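PDB 2PO3: 4-dehydrase from Streptomyces venezuelae, which probably acts as a pyridoxal phosphate-dependent sugar aminotransferase in the biosynthesis of desosamine, binding its TDP-sugar product as an external aldimine. Local coordinates for residues G66-V71 / V211-D216. Sequence-based numbering, arbitrary orientation.
Sequences GVRHAV and VTDDAD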
loop_
_atom_site.group_PDB
_atom_site.type_symbol
_atom_site.label_atom_id
_atom_site.label_comp_id
_atom_site.label_asym_id
_atom_site.label_seq_id
_atom_site.Cartn_x
_atom_site.Cartn_y
_atom_site.Cartn_z
ATOM N N GLY A 66 -22.615 -3.300 8.019
ATOM C CA GLY A 66 -23.596 -3.015 9.049
ATOM C C GLY A 66 -22.947 -2.194 10.196
ATOM O O GLY A 66 -23.361 -2.262 11.354
ATOM N N VAL A 67 -21.893 -1.417 9.898
ATOM C CA VAL A 67 -21.224 -0.599 10.913
ATOM C C VAL A 67 -21.239 0.847 10.454
ATOM O O VAL A 67 -21.626 1.131 9.295
ATOM C CB VAL A 67 -19.842 -1.025 11.398
ATOM C CG1 VAL A 67 -19.901 -2.455 11.884
ATOM C CG2 VAL A 67 -18.771 -0.844 10.332
ATOM N N ARG A 68 -20.818 1.729 11.375
ATOM C CA ARG A 68 -20.826 3.155 11.056
ATOM C C ARG A 68 -19.613 3.659 10.347
ATOM O O ARG A 68 -19.722 4.610 9.571
ATOM C CB ARG A 68 -20.976 4.014 12.289
ATOM C CG ARG A 68 -22.273 3.714 13.010
ATOM C CD ARG A 68 -22.332 4.232 14.447
ATOM N NE ARG A 68 -23.228 3.399 15.243
ATOM C CZ ARG A 68 -22.874 2.788 16.361
ATOM N NH1 ARG A 68 -21.646 2.915 16.853
ATOM N NH2 ARG A 68 -23.771 2.038 16.999
ATOM N N HIS A 69 -18.461 3.046 10.621
ATOM C CA HIS A 69 -17.260 3.540 9.989
ATOM C C HIS A 69 -16.431 2.565 9.172
ATOM O O HIS A 69 -16.371 1.380 9.451
ATOM C CB HIS A 69 -16.365 4.189 11.076
ATOM C CG HIS A 69 -17.121 4.756 12.250
ATOM N ND1 HIS A 69 -17.391 6.114 12.363
ATOM C CD2 HIS A 69 -17.649 4.139 13.358
ATOM C CE1 HIS A 69 -18.064 6.289 13.507
ATOM N NE2 HIS A 69 -18.244 5.124 14.124
ATOM N N ALA A 70 -15.747 3.139 8.169
ATOM C CA ALA A 70 -14.832 2.457 7.261
ATOM C C ALA A 70 -13.756 3.382 6.747
ATOM O O ALA A 70 -14.029 4.503 6.335
ATOM C CB ALA A 70 -15.523 1.904 6.038
ATOM N N VAL A 71 -12.526 2.897 6.759
ATOM C CA VAL A 71 -11.382 3.634 6.252
ATOM C C VAL A 71 -10.862 2.773 5.094
ATOM O O VAL A 71 -10.488 1.630 5.345
ATOM C CB VAL A 71 -10.304 3.774 7.334
ATOM C CG1 VAL A 71 -9.070 4.472 6.817
ATOM C CG2 VAL A 71 -10.836 4.475 8.586
ATOM N N VAL A 211 -13.263 -1.770 8.969
ATOM C CA VAL A 211 -14.582 -1.335 9.397
ATOM C C VAL A 211 -14.817 -1.544 10.895
ATOM O O VAL A 211 -14.426 -2.551 11.484
ATOM C CB VAL A 211 -15.728 -1.941 8.590
ATOM C CG1 VAL A 211 -15.635 -1.557 7.121
ATOM C CG2 VAL A 211 -15.778 -3.459 8.796
ATOM N N THR A 212 -15.483 -0.571 11.503
ATOM C CA THR A 212 -15.767 -0.633 12.917
ATOM C C THR A 212 -16.864 0.321 13.332
ATOM O O THR A 212 -17.134 1.328 12.652
ATOM C CB THR A 212 -14.494 -0.283 13.714
ATOM O OG1 THR A 212 -14.722 -0.515 15.098
ATOM C CG2 THR A 212 -14.092 1.179 13.464
ATOM N N ASP A 213 -17.476 0.025 14.480
ATOM C CA ASP A 213 -18.521 0.889 14.992
ATOM C C ASP A 213 -17.909 1.932 15.940
ATOM O O ASP A 213 -18.508 2.967 16.257
ATOM C CB ASP A 213 -19.659 0.067 15.634
ATOM C CG ASP A 213 -20.913 -0.005 14.805
ATOM O OD1 ASP A 213 -21.185 0.771 13.884
ATOM O OD2 ASP A 213 -21.693 -0.978 15.204
ATOM N N ASP A 214 -16.669 1.635 16.358
ATOM C CA ASP A 214 -15.856 2.444 17.259
ATOM C C ASP A 214 -15.217 3.652 16.585
ATOM O O ASP A 214 -14.179 3.550 15.937
ATOM C CB ASP A 214 -14.746 1.561 17.827
ATOM C CG ASP A 214 -14.043 2.241 18.947
ATOM O OD1 ASP A 214 -14.075 3.434 19.127
ATOM O OD2 ASP A 214 -13.359 1.416 19.675
ATOM N N ALA A 215 -15.844 4.810 16.761
ATOM C CA ALA A 215 -15.388 6.057 16.156
ATOM C C ALA A 215 -13.995 6.498 16.548
ATOM O O ALA A 215 -13.244 7.076 15.770
ATOM C CB ALA A 215 -16.376 7.159 16.476
ATOM N N ASP A 216 -13.646 6.253 17.789
ATOM C CA ASP A 216 -12.359 6.685 18.178
ATOM C C ASP A 216 -11.348 5.874 17.459
ATOM O O ASP A 216 -10.424 6.427 16.901
ATOM C CB ASP A 216 -12.172 6.664 19.701
ATOM C CG ASP A 216 -12.959 7.761 20.364
ATOM O OD1 ASP A 216 -13.263 8.791 19.795
ATOM O OD2 ASP A 216 -13.304 7.490 21.599
#
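The carboxylate of Asp-213 lies flat against the guanidinium of Arg-68 rather than meeting it edge-on: the two planes are 15° apart and OD1 sits over one face, 3.6 Å from Arg-68 NE. No guanidinium N-H points at this oxygen, so the salt bridge is one of charge alone. OD1 instead accepts the backbone N-H of the same arginine, Arg-68 N to Asp-213 OD1 being 2.7 Å, while Val-67 packs its CB against that oxygen. With CG anti to its carbonyl carbon (chi1 -60°) and an extended chain, Arg-68 carries its head across Asp-213, and NH1 adds a weak bond to Asp-213 O. Asp-213 O takes a second weak bond, from His-69 NE2 at 3.0 Å. The His-69 ring has Arg-68 CB over one face, near the rim, and Ala-215 in a CH-pi contact on the opposite one, its CA 3.9 Å from the ring centroid. Replacing Asp-213 by alanine is likely to leave Arg-68 N without its side-chain acceptor and the guanidinium without its stacked countercharge. Beyond this end the chains pair as antiparallel strands; His-69 and Thr-212 form a hydrogen-bonded pair, followed by the non-hydrogen-bonded pair Ala-70 and Val-211, where Ala-70 CB touches Val-211 CG1 at 3.6 Å. Thr-212 OG1 closes an ST turn by accepting from Asp-214 N, and is also bonded to Asp-190 O; Asp-214 then N-caps helix 215-225. Strand 69-73 is the outermost of its sheet within the chain, with 208-212 between it and 191-195. Helix 52-65, ended by a Schellman motif at Gly-66, packs on the Ala-70 and Val-211 face, and helix 215-225 on the face of His-69 and Thr-212.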